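Local coordinates for putative cell surface protein (Streptococcus pyogenes, PDB 4OFQ) that probably serves as a streptococcal surface adhesin of the antigen I/II family, represented here by the C-terminal beta-sandwich region of AspA, at residues A[82-87]-A[150-155]; A[96-101]-A[129-134]; A[205-210]-A[340-345]; A[216-221]-A[313-318]. All coordinates share one frame; numbering follows the deposited sequence.

From the N terminus, contact 1 closes a long loop by pairing 82-87 with 150-155. Contact 2 lies wholly within that loop, joining 96-101 to 129-134. The two touch where V82, I85 and Y151 meet L97, M99 and W130, so sheets carrying strands 80-87 and 97-102 pack together in the first half of the chain. In the C-terminal half, contact 3 docks the 205-210 turn on the sheet of strands 323-332 and 342-345. Contact 4 falls entirely between its segments and pairs 216-221 with 313-318, two strands of a four-stranded sheet. These two also touch, through T344 and R318 among others. No loops cross. The centres of contacts 1 and 4 are about 51 Å apart.

Contact 1 (A[82-87]-A[150-155]); sequences VNSIKA and TYNLSF
N83 and S84 both face N152 in a classic beta bulge, which shifts the register of antiparallel strands 80-87 and 149-157 by one residue. N152 O takes the N83 N-H at 2.8 Å from N83 N, plus a weak bond from S84 N. The N83 side chain points to the partner strand, and its ND2 serves two acceptors. S154 OG, 2.9 Å from N83 ND2, lies in the N83 amide plane, whereas N152 OD1 is tilted out of it. The two asparagine amides are turned 72° against each other. N152 holds CG anti to its own nitrogen (chi1 -166°), and this carries OD1 across to N83. N152 N answers with a bond to S84 O, and beyond the bulge K86 and T150 form a regular hydrogen-bonded pair.

On the face bearing V82, I85, Y151 and L153, a CH-pi contact puts I85 CG2 over the tyrosine ring, 3.7 Å from the Y151 ring centroid. V82 and L153 lie side by side, both pointing the same way.

Farther out, the Y151 ring stacks on Y66 and meets W130 edge to face, and its OH is hydrogen-bonded to Q45. S154 OG is also bonded to T40 of strand 38-45. On the N152 side a water bridges the strands, 2.7 Å from S84 OG and donating a hydrogen bond to T150 O.

Contact 2 (A[96-101]-A[129-134]); sequences LLEMRH and MWVAKD
Strand 97-102, outermost in its mixed sheet, runs antiparallel to strand 127-132, and E98-V131 and R100-M129 are its hydrogen-bonded pairs with that neighbour. E98 N lies 2.7 Å from V131 O, and V131 N returns the bond on a lone pair of E98 O. Past the strand, K133 N gives an almost straight bond to L96 O.

On the face holding L97, M99 and W130, the methionine lies alongside the indole. M99 SD stands 4.7 Å from the centroid of the five-membered W130 ring, approaching obliquely: a Met-aromatic contact. The very short approach of CE to W130 NE1 is doubtful; NE1 is buried here and has no polar partner in the model. L97 CB comes to the same indole near CD1, at its edge. I85 of strand 80-87 packs on W130 too, so this layer lies between the mixed sheet and the sheet of strand 80-87, the two layers of a beta sandwich.

The E98 face lies against helix 110-119, with L112 touching V131 and R100. R100 forms a salt bridge to E98, NE 2.9 Å from E98 OE1; NH2 bonds the same oxygen, which lies in the guanidinium plane. K133 passes obliquely by E98, CG 3.8 Å from E98 CG, and sends NZ to N95 O.

Contact 3 (A[205-210]-A[340-345]); sequences SINAGT and NKVTTH
The amide of N207 swings across V342 and plugs into the strand beyond it. Extended away from its own backbone nitrogen (chi1 -175°), the side chain sets OD1 3.1 Å from T343 N, where it receives a bond nearly head-on to its C=O. The same oxygen, N207 OD1, lies 3.6 Å from V342 CB, so the amide rests against the valine as it bonds past it. Two waters widen this grip: one donates to N207 OD1 and also bonds T343 OG1, while the other accepts from N207 ND2 and donates to K341 O.

I206 and T344 form the second crossing pair, with I206 CG1 4.2 Å from T344 CG2. T344 CG2 also approaches the turn's backbone, 3.5 Å from I206 O. The hydroxyl of T344 looks elsewhere, to R318, while V197 of strand 194-198 packs on I206, V342 and T344.

Backbone bonds complete the join. A208 N is 2.7 Å from T343 O, and H345 N reaches G209 O at 3.0 Å. A single bridge links T210 to H345, whose ring nitrogen ND1 is held by D323. Strand 342-345 meanwhile pairs with strand 323-332 through V342 and T344. The 205-210 side is a type II beta turn from I206 to G209, closed by G209 N to I206 O, with A208 at a positive phi of 73°, docked by backbone and asparagine onto a sheet strand.

Contact 4 (A[216-221]-A[313-318]); sequences EVTYRL and FVVVKR
F313 lies side by side with the aliphatic part of R220, CE2 3.6 Å from R220 CD, in the antiparallel pairing of strands 216-222 and 310-318. T218 CG2 meets the phenyl ring at its edge. With CG anti to its backbone nitrogen (chi1 -180°), R220 runs out along F313 before its guanidinium turns to E222 and D311.

V314 forms a hydrogen-bonded pair with Y219: V314 N lies 2.8 Å from Y219 O, and Y219 N lies 2.8 Å from V314 O. Its CG2 reaches L221 CD1 on the same buried face. V315 turns to the other face, where CG2 lies 3.8 Å from T218 OG1 and CG1 touches the E216 carboxylate.

V316 pairs with V217 through two backbone bonds, and its CG2 packs 3.6 Å from V217 CG2. That same V316 methyl touches Y219 CE2, the valine and tyrosine crossing at about a right angle. K317 faces E216 in a non-hydrogen-bonded pair, its long chain leading away.

R318 bends at chi2 (64°) and chi3 to bring its guanidinium back to Y219, its NH2 3.6 Å from Y219 OH. A water in the plane of the Y219 ring donates to that OH. D248 takes a salt bridge from R318 and a hydrogen bond with Y219 OH, so the buried arginine's charge is probably balanced by a carboxylate that also bonds the phenol.

Contact 1 (A[82-87]-A[150-155])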
loop_
_atom_site.group_PDB
_atom_site.type_symbol
_atom_site.label_atom_id
_atom_site.label_comp_id
_atom_site.label_asym_id
_atom_site.label_seq_id
_atom_site.Cartn_x
_atom_site.Cartn_y
_atom_site.Cartn_z
ATOM N N VAL A 82 -13.165 -10.978 -2.678
ATOM C CA VAL A 82 -14.440 -10.286 -2.859
ATOM C C VAL A 82 -15.131 -10.253 -1.510
ATOM O O VAL A 82 -15.647 -11.270 -1.047
ATOM C CB VAL A 82 -15.327 -10.987 -3.897
ATOM C CG1 VAL A 82 -16.660 -10.265 -4.057
ATOM C CG2 VAL A 82 -14.616 -11.031 -5.221
ATOM N N ASN A 83 -15.132 -9.091 -0.866
ATOM C CA ASN A 83 -15.729 -9.000 0.463
ATOM C C ASN A 83 -17.256 -9.096 0.399
ATOM O O ASN A 83 -17.888 -9.749 1.240
ATOM C CB ASN A 83 -15.251 -7.734 1.169
ATOM C CG ASN A 83 -13.735 -7.658 1.223
ATOM O OD1 ASN A 83 -13.082 -8.565 1.726
ATOM N ND2 ASN A 83 -13.169 -6.603 0.656
ATOM N N SER A 84 -17.843 -8.449 -0.597
ATOM C CA SER A 84 -19.280 -8.556 -0.802
ATOM C C SER A 84 -19.646 -7.964 -2.155
ATOM O O SER A 84 -18.929 -7.116 -2.686
ATOM C CB SER A 84 -20.024 -7.806 0.304
ATOM O OG SER A 84 -19.659 -6.434 0.277
ATOM N N ILE A 85 -20.740 -8.447 -2.730
ATOM C CA ILE A 85 -21.344 -7.798 -3.893
ATOM C C ILE A 85 -22.833 -7.755 -3.598
ATOM O O ILE A 85 -23.493 -8.802 -3.545
ATOM C CB ILE A 85 -21.102 -8.565 -5.199
ATOM C CG1 ILE A 85 -19.605 -8.834 -5.403
ATOM C CG2 ILE A 85 -21.660 -7.770 -6.388
ATOM C CD1 ILE A 85 -19.300 -9.596 -6.699
ATOM N N LYS A 86 -23.353 -6.550 -3.379
ATOM C CA LYS A 86 -24.701 -6.396 -2.855
ATOM C C LYS A 86 -25.514 -5.366 -3.601
ATOM O O LYS A 86 -25.014 -4.298 -3.967
ATOM C CB LYS A 86 -24.658 -6.044 -1.358
ATOM C CG LYS A 86 -24.275 -7.223 -0.473
ATOM C CD LYS A 86 -24.291 -6.846 1.005
ATOM C CE LYS A 86 -24.539 -8.076 1.882
ATOM N NZ LYS A 86 -23.670 -9.224 1.517
ATOM N N ALA A 87 -26.778 -5.696 -3.824
ATOM C CA ALA A 87 -27.709 -4.747 -4.409
ATOM C C ALA A 87 -28.121 -3.751 -3.343
ATOM O O ALA A 87 -27.956 -4.003 -2.152
ATOM C CB ALA A 87 -28.933 -5.470 -4.958
ATOM N N THR A 150 -23.191 -2.765 -5.369
ATOM C CA THR A 150 -21.958 -2.300 -4.738
ATOM C C THR A 150 -20.976 -3.458 -4.555
ATOM O O THR A 150 -21.304 -4.471 -3.921
ATOM C CB THR A 150 -22.243 -1.635 -3.378
ATOM O OG1 THR A 150 -23.124 -0.517 -3.575
ATOM C CG2 THR A 150 -20.941 -1.157 -2.714
ATOM N N TYR A 151 -19.783 -3.296 -5.118
ATOM C CA TYR A 151 -18.738 -4.309 -5.038
ATOM C C TYR A 151 -17.706 -3.852 -4.011
ATOM O O TYR A 151 -17.215 -2.728 -4.072
ATOM C CB TYR A 151 -18.054 -4.503 -6.402
ATOM C CG TYR A 151 -18.941 -5.017 -7.531
ATOM C CD1 TYR A 151 -19.954 -4.226 -8.065
ATOM C CD2 TYR A 151 -18.740 -6.281 -8.084
ATOM C CE1 TYR A 151 -20.767 -4.691 -9.107
ATOM C CE2 TYR A 151 -19.537 -6.753 -9.138
ATOM C CZ TYR A 151 -20.551 -5.955 -9.642
ATOM O OH TYR A 151 -21.364 -6.408 -10.683
ATOM N N ASN A 152 -17.382 -4.722 -3.062
ATOM C CA ASN A 152 -16.352 -4.404 -2.081
ATOM C C ASN A 152 -15.206 -5.391 -2.278
ATOM O O ASN A 152 -15.363 -6.580 -2.007
ATOM C CB ASN A 152 -16.938 -4.514 -0.678
ATOM C CG ASN A 152 -16.051 -3.896 0.368
ATOM O OD1 ASN A 152 -14.925 -4.335 0.577
ATOM N ND2 ASN A 152 -16.572 -2.888 1.060
ATOM N N LEU A 153 -14.066 -4.891 -2.759
ATOM C CA LEU A 153 -12.998 -5.725 -3.307
ATOM C C LEU A 153 -11.669 -5.377 -2.654
ATOM O O LEU A 153 -11.358 -4.199 -2.526
ATOM C CB LEU A 153 -12.851 -5.423 -4.805
ATOM C CG LEU A 153 -14.124 -5.495 -5.652
ATOM C CD1 LEU A 153 -13.858 -5.076 -7.113
ATOM C CD2 LEU A 153 -14.692 -6.911 -5.580
ATOM N N SER A 154 -10.882 -6.376 -2.260
ATOM C CA SER A 154 -9.548 -6.092 -1.703
ATOM C C SER A 154 -8.446 -6.744 -2.530
ATOM O O SER A 154 -8.522 -7.943 -2.815
ATOM C CB SER A 154 -9.449 -6.583 -0.250
ATOM O OG SER A 154 -10.367 -5.880 0.574
ATOM N N PHE A 155 -7.409 -5.972 -2.875
ATOM C CA PHE A 155 -6.249 -6.490 -3.607
ATOM C C PHE A 155 -4.958 -6.255 -2.809
ATOM O O PHE A 155 -4.849 -5.272 -2.051
ATOM C CB PHE A 155 -6.051 -5.749 -4.936
ATOM C CG PHE A 155 -7.132 -5.979 -5.968
ATOM C CD1 PHE A 155 -7.098 -7.098 -6.804
ATOM C CD2 PHE A 155 -8.125 -5.030 -6.167
ATOM C CE1 PHE A 155 -8.065 -7.281 -7.778
ATOM C CE2 PHE A 155 -9.105 -5.210 -7.147
ATOM C CZ PHE A 155 -9.064 -6.329 -7.956
HETATM O O HOH W 1 -20.827 -4.479 -1.234
HETATM O O HOH W 2 -25.705 -0.932 -3.792
#

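Contact 2 (A[96-101]-A[129-134])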
loop_
_atom_site.group_PDB
_atom_site.type_symbol
_atom_site.label_atom_id
_atom_site.label_comp_id
_atom_site.label_asym_id
_atom_site.label_seq_id
_atom_site.Cartn_x
_atom_site.Cartn_y
_atom_site.Cartn_z
ATOM N N LEU A 96 -25.444 -14.647 -8.585
ATOM C CA LEU A 96 -26.192 -14.292 -9.794
ATOM C C LEU A 96 -25.270 -13.829 -10.906
ATOM O O LEU A 96 -25.735 -13.523 -12.015
ATOM C CB LEU A 96 -27.190 -13.176 -9.497
ATOM C CG LEU A 96 -28.144 -13.434 -8.333
ATOM C CD1 LEU A 96 -29.134 -12.291 -8.224
ATOM C CD2 LEU A 96 -28.862 -14.770 -8.496
ATOM N N LEU A 97 -23.970 -13.765 -10.599
ATOM C CA LEU A 97 -22.973 -13.211 -11.511
ATOM C C LEU A 97 -21.845 -14.194 -11.769
ATOM O O LEU A 97 -21.297 -14.782 -10.829
ATOM C CB LEU A 97 -22.341 -11.948 -10.897
ATOM C CG LEU A 97 -23.277 -10.805 -10.504
ATOM C CD1 LEU A 97 -22.518 -9.796 -9.655
ATOM C CD2 LEU A 97 -23.834 -10.138 -11.753
ATOM N N GLU A 98 -21.473 -14.340 -13.038
ATOM C CA GLU A 98 -20.280 -15.087 -13.389
ATOM C C GLU A 98 -19.098 -14.204 -13.054
ATOM O O GLU A 98 -19.033 -13.064 -13.513
ATOM C CB GLU A 98 -20.241 -15.378 -14.885
ATOM C CG GLU A 98 -21.424 -16.170 -15.407
ATOM C CD GLU A 98 -21.182 -16.713 -16.797
ATOM O OE1 GLU A 98 -20.288 -16.177 -17.492
ATOM O OE2 GLU A 98 -21.885 -17.675 -17.189
ATOM N N MET A 99 -18.173 -14.713 -12.251
ATOM C CA MET A 99 -16.942 -13.981 -11.977
ATOM C C MET A 99 -15.825 -14.553 -12.840
ATOM O O MET A 99 -15.451 -15.715 -12.677
ATOM C CB MET A 99 -16.552 -14.078 -10.499
ATOM C CG MET A 99 -15.266 -13.314 -10.189
ATOM S SD MET A 99 -14.847 -13.237 -8.432
ATOM C CE MET A 99 -16.380 -12.758 -7.679
ATOM N N ARG A 100 -15.300 -13.745 -13.761
ATOM C CA ARG A 100 -14.290 -14.224 -14.705
ATOM C C ARG A 100 -12.999 -13.429 -14.577
ATOM O O ARG A 100 -12.991 -12.206 -14.756
ATOM C CB ARG A 100 -14.813 -14.142 -16.158
ATOM C CG ARG A 100 -15.916 -15.135 -16.490
ATOM C CD ARG A 100 -16.463 -14.837 -17.887
ATOM N NE ARG A 100 -17.534 -15.744 -18.275
ATOM C CZ ARG A 100 -17.391 -16.731 -19.154
ATOM N NH1 ARG A 100 -16.215 -16.945 -19.741
ATOM N NH2 ARG A 100 -18.424 -17.506 -19.442
ATOM N N HIS A 101 -11.906 -14.117 -14.263
ATOM C CA HIS A 101 -10.621 -13.448 -14.184
ATOM C C HIS A 101 -10.032 -13.546 -15.579
ATOM O O HIS A 101 -9.577 -14.619 -15.998
ATOM C CB HIS A 101 -9.704 -14.112 -13.150
ATOM C CG HIS A 101 -8.495 -13.293 -12.808
ATOM N ND1 HIS A 101 -7.466 -13.774 -12.031
ATOM C CD2 HIS A 101 -8.148 -12.027 -13.152
ATOM C CE1 HIS A 101 -6.544 -12.838 -11.893
ATOM N NE2 HIS A 101 -6.934 -11.767 -12.562
ATOM N N MET A 129 -14.218 -9.527 -14.777
ATOM C CA MET A 129 -15.545 -9.143 -15.220
ATOM C C MET A 129 -16.595 -9.954 -14.473
ATOM O O MET A 129 -16.350 -11.109 -14.118
ATOM C CB MET A 129 -15.692 -9.230 -16.753
ATOM C CG MET A 129 -15.550 -10.612 -17.367
ATOM S SD MET A 129 -15.431 -10.555 -19.181
ATOM C CE MET A 129 -16.883 -9.601 -19.628
ATOM N N TRP A 130 -17.734 -9.323 -14.184
ATOM C CA TRP A 130 -18.874 -10.015 -13.583
ATOM C C TRP A 130 -20.031 -9.954 -14.582
ATOM O O TRP A 130 -20.378 -8.872 -15.080
ATOM C CB TRP A 130 -19.276 -9.352 -12.263
ATOM C CG TRP A 130 -18.342 -9.629 -11.147
ATOM C CD1 TRP A 130 -18.449 -10.622 -10.223
ATOM C CD2 TRP A 130 -17.130 -8.920 -10.838
ATOM N NE1 TRP A 130 -17.390 -10.563 -9.344
ATOM C CE2 TRP A 130 -16.568 -9.529 -9.700
ATOM C CE3 TRP A 130 -16.478 -7.818 -11.404
ATOM C CZ2 TRP A 130 -15.369 -9.087 -9.121
ATOM C CZ3 TRP A 130 -15.281 -7.378 -10.819
ATOM C CH2 TRP A 130 -14.753 -8.009 -9.690
ATOM N N VAL A 131 -20.601 -11.113 -14.914
ATOM C CA VAL A 131 -21.624 -11.193 -15.958
ATOM C C VAL A 131 -22.909 -11.724 -15.356
ATOM O O VAL A 131 -22.904 -12.772 -14.708
ATOM C CB VAL A 131 -21.189 -12.136 -17.108
ATOM C CG1 VAL A 131 -22.276 -12.207 -18.208
ATOM C CG2 VAL A 131 -19.844 -11.687 -17.684
ATOM N N ALA A 132 -24.013 -11.007 -15.535
ATOM C CA ALA A 132 -25.293 -11.532 -15.048
ATOM C C ALA A 132 -25.617 -12.868 -15.724
ATOM O O ALA A 132 -25.716 -12.934 -16.953
ATOM C CB ALA A 132 -26.407 -10.534 -15.303
ATOM N N LYS A 133 -25.802 -13.914 -14.915
ATOM C CA LYS A 133 -26.122 -15.250 -15.423
ATOM C C LYS A 133 -27.490 -15.340 -16.116
ATOM O O LYS A 133 -27.681 -16.143 -17.040
ATOM C CB LYS A 133 -26.069 -16.277 -14.285
ATOM C CG LYS A 133 -24.712 -16.418 -13.613
ATOM C CD LYS A 133 -24.807 -17.439 -12.485
ATOM C CE LYS A 133 -23.508 -17.548 -11.729
ATOM N NZ LYS A 133 -23.633 -18.598 -10.675
ATOM N N ASP A 134 -28.441 -14.540 -15.647
ATOM C CA ASP A 134 -29.812 -14.548 -16.153
ATOM C C ASP A 134 -30.228 -13.102 -16.388
ATOM O O ASP A 134 -30.814 -12.469 -15.504
ATOM C CB ASP A 134 -30.747 -15.212 -15.140
ATOM C CG ASP A 134 -32.165 -15.434 -15.679
ATOM O OD1 ASP A 134 -32.616 -14.717 -16.604
ATOM O OD2 ASP A 134 -32.843 -16.330 -15.141
HETATM O O HOH W 3 -28.202 -13.043 -13.252
HETATM O O HOH W 4 -21.195 -17.133 -9.265
#

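Contact 3 (A[205-210]-A[340-345])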
loop_
_atom_site.group_PDB
_atom_site.type_symbol
_atom_site.label_atom_id
_atom_site.label_comp_id
_atom_site.label_asym_id
_atom_site.label_seq_id
_atom_site.Cartn_x
_atom_site.Cartn_y
_atom_site.Cartn_z
ATOM N N SER A 205 32.145 10.304 6.986
ATOM C CA SER A 205 32.058 8.861 6.791
ATOM C C SER A 205 33.447 8.238 6.747
ATOM O O SER A 205 34.385 8.818 6.189
ATOM C CB SER A 205 31.304 8.555 5.490
ATOM O OG SER A 205 31.309 7.157 5.213
ATOM N N ILE A 206 33.570 7.064 7.353
ATOM C CA ILE A 206 34.809 6.307 7.348
ATOM C C ILE A 206 34.564 4.913 6.743
ATOM O O ILE A 206 35.303 3.969 7.011
ATOM C CB ILE A 206 35.416 6.186 8.765
ATOM C CG1 ILE A 206 34.462 5.467 9.720
ATOM C CG2 ILE A 206 35.810 7.567 9.312
ATOM C CD1 ILE A 206 35.074 5.207 11.106
ATOM N N ASN A 207 33.517 4.797 5.934
ATOM C CA ASN A 207 33.226 3.558 5.219
ATOM C C ASN A 207 34.457 3.121 4.428
ATOM O O ASN A 207 35.034 3.922 3.677
ATOM C CB ASN A 207 32.013 3.751 4.295
ATOM C CG ASN A 207 31.573 2.457 3.598
ATOM O OD1 ASN A 207 31.713 1.349 4.139
ATOM N ND2 ASN A 207 31.032 2.600 2.391
ATOM N N ALA A 208 34.869 1.869 4.648
ATOM C CA ALA A 208 36.064 1.262 4.046
ATOM C C ALA A 208 37.387 1.778 4.623
ATOM O O ALA A 208 38.465 1.468 4.101
ATOM C CB ALA A 208 36.046 1.384 2.505
ATOM N N GLY A 209 37.303 2.558 5.699
ATOM C CA GLY A 209 38.479 3.130 6.327
ATOM C C GLY A 209 39.042 2.178 7.364
ATOM O O GLY A 209 38.570 1.048 7.522
ATOM N N THR A 210 40.051 2.635 8.083
ATOM C CA THR A 210 40.724 1.790 9.054
ATOM C C THR A 210 40.466 2.343 10.438
ATOM O O THR A 210 40.667 3.536 10.692
ATOM C CB THR A 210 42.240 1.734 8.771
ATOM O OG1 THR A 210 42.455 1.102 7.506
ATOM C CG2 THR A 210 42.994 0.948 9.853
ATOM N N ASN A 340 21.942 -0.272 2.955
ATOM C CA ASN A 340 23.240 -0.652 2.422
ATOM C C ASN A 340 24.074 -1.228 3.549
ATOM O O ASN A 340 23.771 -1.027 4.733
ATOM C CB ASN A 340 23.961 0.572 1.879
ATOM C CG ASN A 340 24.095 1.669 2.927
ATOM O OD1 ASN A 340 23.115 2.337 3.252
ATOM N ND2 ASN A 340 25.296 1.854 3.459
ATOM N N LYS A 341 25.131 -1.944 3.182
ATOM C CA LYS A 341 26.148 -2.332 4.150
ATOM C C LYS A 341 27.217 -1.248 4.241
ATOM O O LYS A 341 27.375 -0.440 3.321
ATOM C CB LYS A 341 26.811 -3.651 3.744
ATOM C CG LYS A 341 25.961 -4.905 4.028
ATOM C CD LYS A 341 26.638 -5.797 5.093
ATOM C CE LYS A 341 25.941 -7.158 5.228
ATOM N NZ LYS A 341 26.653 -8.089 6.172
ATOM N N VAL A 342 27.944 -1.253 5.358
ATOM C CA VAL A 342 29.208 -0.531 5.493
ATOM C C VAL A 342 30.249 -1.490 6.057
ATOM O O VAL A 342 29.898 -2.510 6.631
ATOM C CB VAL A 342 29.092 0.683 6.440
ATOM C CG1 VAL A 342 28.114 1.718 5.864
ATOM C CG2 VAL A 342 28.635 0.231 7.814
ATOM N N THR A 343 31.530 -1.178 5.861
ATOM C CA THR A 343 32.603 -1.950 6.486
ATOM C C THR A 343 33.708 -1.008 6.972
ATOM O O THR A 343 33.843 0.116 6.475
ATOM C CB THR A 343 33.269 -3.017 5.547
ATOM O OG1 THR A 343 34.129 -2.371 4.589
ATOM C CG2 THR A 343 32.228 -3.910 4.837
ATOM N N THR A 344 34.469 -1.460 7.966
ATOM C CA THR A 344 35.751 -0.848 8.313
ATOM C C THR A 344 36.706 -1.962 8.676
ATOM O O THR A 344 36.286 -3.095 8.973
ATOM C CB THR A 344 35.673 0.083 9.539
ATOM O OG1 THR A 344 35.123 -0.642 10.648
ATOM C CG2 THR A 344 34.811 1.327 9.237
ATOM N N HIS A 345 37.993 -1.660 8.661
ATOM C CA HIS A 345 38.972 -2.685 8.986
ATOM C C HIS A 345 39.822 -2.269 10.178
ATOM O O HIS A 345 40.157 -1.093 10.332
ATOM C CB HIS A 345 39.866 -2.978 7.796
ATOM C CG HIS A 345 40.589 -4.282 7.911
ATOM N ND1 HIS A 345 40.029 -5.477 7.511
ATOM C CD2 HIS A 345 41.807 -4.587 8.425
ATOM C CE1 HIS A 345 40.883 -6.459 7.745
ATOM N NE2 HIS A 345 41.967 -5.946 8.303
HETATM O O HOH W 5 33.216 -0.632 2.683
HETATM O O HOH W 6 28.759 1.155 1.377
#

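Contact 4 (A[216-221]-A[313-318])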
loop_
_atom_site.group_PDB
_atom_site.type_symbol
_atom_site.label_atom_id
_atom_site.label_comp_id
_atom_site.label_asym_id
_atom_site.label_seq_id
_atom_site.Cartn_x
_atom_site.Cartn_y
_atom_site.Cartn_z
ATOM N N GLU A 216 36.339 4.126 19.427
ATOM C CA GLU A 216 34.894 4.086 19.248
ATOM C C GLU A 216 34.512 4.461 17.832
ATOM O O GLU A 216 35.176 5.278 17.198
ATOM C CB GLU A 216 34.194 5.027 20.236
ATOM C CG GLU A 216 34.266 4.571 21.685
ATOM C CD GLU A 216 33.430 5.441 22.628
ATOM O OE1 GLU A 216 32.896 6.480 22.177
ATOM O OE2 GLU A 216 33.299 5.070 23.815
ATOM N N VAL A 217 33.446 3.851 17.329
ATOM C CA VAL A 217 32.842 4.337 16.102
ATOM C C VAL A 217 31.343 4.451 16.294
ATOM O O VAL A 217 30.758 3.840 17.187
ATOM C CB VAL A 217 33.150 3.483 14.841
ATOM C CG1 VAL A 217 34.656 3.214 14.700
ATOM C CG2 VAL A 217 32.340 2.192 14.835
ATOM N N THR A 218 30.732 5.259 15.449
ATOM C CA THR A 218 29.307 5.486 15.551
ATOM C C THR A 218 28.625 5.072 14.273
ATOM O O THR A 218 29.003 5.518 13.193
ATOM C CB THR A 218 29.023 6.978 15.779
ATOM O OG1 THR A 218 29.590 7.377 17.031
ATOM C CG2 THR A 218 27.541 7.231 15.791
ATOM N N TYR A 219 27.595 4.239 14.389
ATOM C CA TYR A 219 26.800 3.904 13.211
ATOM C C TYR A 219 25.578 4.811 13.188
ATOM O O TYR A 219 24.919 5.004 14.214
ATOM C CB TYR A 219 26.356 2.438 13.224
ATOM C CG TYR A 219 27.490 1.448 13.090
ATOM C CD1 TYR A 219 28.251 1.392 11.935
ATOM C CD2 TYR A 219 27.805 0.568 14.131
ATOM C CE1 TYR A 219 29.295 0.478 11.808
ATOM C CE2 TYR A 219 28.845 -0.331 14.016
ATOM C CZ TYR A 219 29.588 -0.367 12.856
ATOM O OH TYR A 219 30.634 -1.257 12.742
ATOM N N ARG A 220 25.284 5.375 12.023
ATOM C CA ARG A 220 24.031 6.097 11.862
ATOM C C ARG A 220 23.050 5.232 11.075
ATOM O O ARG A 220 23.326 4.843 9.922
ATOM C CB ARG A 220 24.226 7.412 11.124
ATOM C CG ARG A 220 22.910 8.160 10.967
ATOM C CD ARG A 220 23.107 9.519 10.342
ATOM N NE ARG A 220 23.252 9.447 8.894
ATOM C CZ ARG A 220 22.507 10.143 8.040
ATOM N NH1 ARG A 220 21.558 10.955 8.489
ATOM N NH2 ARG A 220 22.709 10.022 6.734
ATOM N N LEU A 221 21.918 4.922 11.698
ATOM C CA LEU A 221 20.860 4.203 11.010
ATOM C C LEU A 221 19.819 5.227 10.588
ATOM O O LEU A 221 19.060 5.714 11.417
ATOM C CB LEU A 221 20.243 3.142 11.929
ATOM C CG LEU A 221 21.223 2.300 12.759
ATOM C CD1 LEU A 221 20.478 1.212 13.576
ATOM C CD2 LEU A 221 22.291 1.668 11.850
ATOM N N PHE A 313 21.545 6.555 16.343
ATOM C CA PHE A 313 23.003 6.554 16.358
ATOM C C PHE A 313 23.461 5.548 17.378
ATOM O O PHE A 313 23.144 5.669 18.565
ATOM C CB PHE A 313 23.554 7.931 16.722
ATOM C CG PHE A 313 23.229 8.986 15.715
ATOM C CD1 PHE A 313 22.003 9.620 15.733
ATOM C CD2 PHE A 313 24.136 9.311 14.716
ATOM C CE1 PHE A 313 21.689 10.588 14.789
ATOM C CE2 PHE A 313 23.831 10.281 13.778
ATOM C CZ PHE A 313 22.603 10.919 13.815
ATOM N N VAL A 314 24.236 4.576 16.917
ATOM C CA VAL A 314 24.663 3.474 17.759
ATOM C C VAL A 314 26.173 3.537 17.940
ATOM O O VAL A 314 26.921 3.483 16.959
ATOM C CB VAL A 314 24.255 2.120 17.133
ATOM C CG1 VAL A 314 24.805 0.965 17.949
ATOM C CG2 VAL A 314 22.735 2.034 17.040
ATOM N N VAL A 315 26.604 3.661 19.193
ATOM C CA VAL A 315 28.015 3.837 19.518
ATOM C C VAL A 315 28.597 2.504 19.972
ATOM O O VAL A 315 28.037 1.861 20.853
ATOM C CB VAL A 315 28.197 4.884 20.627
ATOM C CG1 VAL A 315 29.642 4.978 21.023
ATOM C CG2 VAL A 315 27.684 6.251 20.163
ATOM N N VAL A 316 29.697 2.078 19.342
ATOM C CA VAL A 316 30.357 0.824 19.695
ATOM C C VAL A 316 31.852 1.047 19.926
ATOM O O VAL A 316 32.419 2.043 19.475
ATOM C CB VAL A 316 30.167 -0.276 18.601
ATOM C CG1 VAL A 316 28.686 -0.445 18.256
ATOM C CG2 VAL A 316 30.971 0.064 17.343
ATOM N N LYS A 317 32.475 0.125 20.651
ATOM C CA LYS A 317 33.924 0.116 20.824
ATOM C C LYS A 317 34.509 -1.034 19.987
ATOM O O LYS A 317 33.972 -2.147 19.980
ATOM C CB LYS A 317 34.273 -0.054 22.300
ATOM C CG LYS A 317 35.734 -0.310 22.594
ATOM C CD LYS A 317 35.926 -0.561 24.086
ATOM C CE LYS A 317 37.385 -0.768 24.459
ATOM N NZ LYS A 317 37.531 -0.989 25.934
ATOM N N ARG A 318 35.585 -0.751 19.261
ATOM C CA ARG A 318 36.182 -1.752 18.392
ATOM C C ARG A 318 37.142 -2.582 19.227
ATOM O O ARG A 318 38.148 -2.075 19.736
ATOM C CB ARG A 318 36.900 -1.094 17.208
ATOM C CG ARG A 318 37.701 -2.064 16.328
ATOM C CD ARG A 318 36.813 -3.090 15.618
ATOM N NE ARG A 318 35.544 -2.546 15.142
ATOM C CZ ARG A 318 35.370 -1.916 13.981
ATOM N NH1 ARG A 318 36.393 -1.723 13.151
ATOM N NH2 ARG A 318 34.160 -1.479 13.652
HETATM O O HOH W 7 32.477 -1.231 10.643
#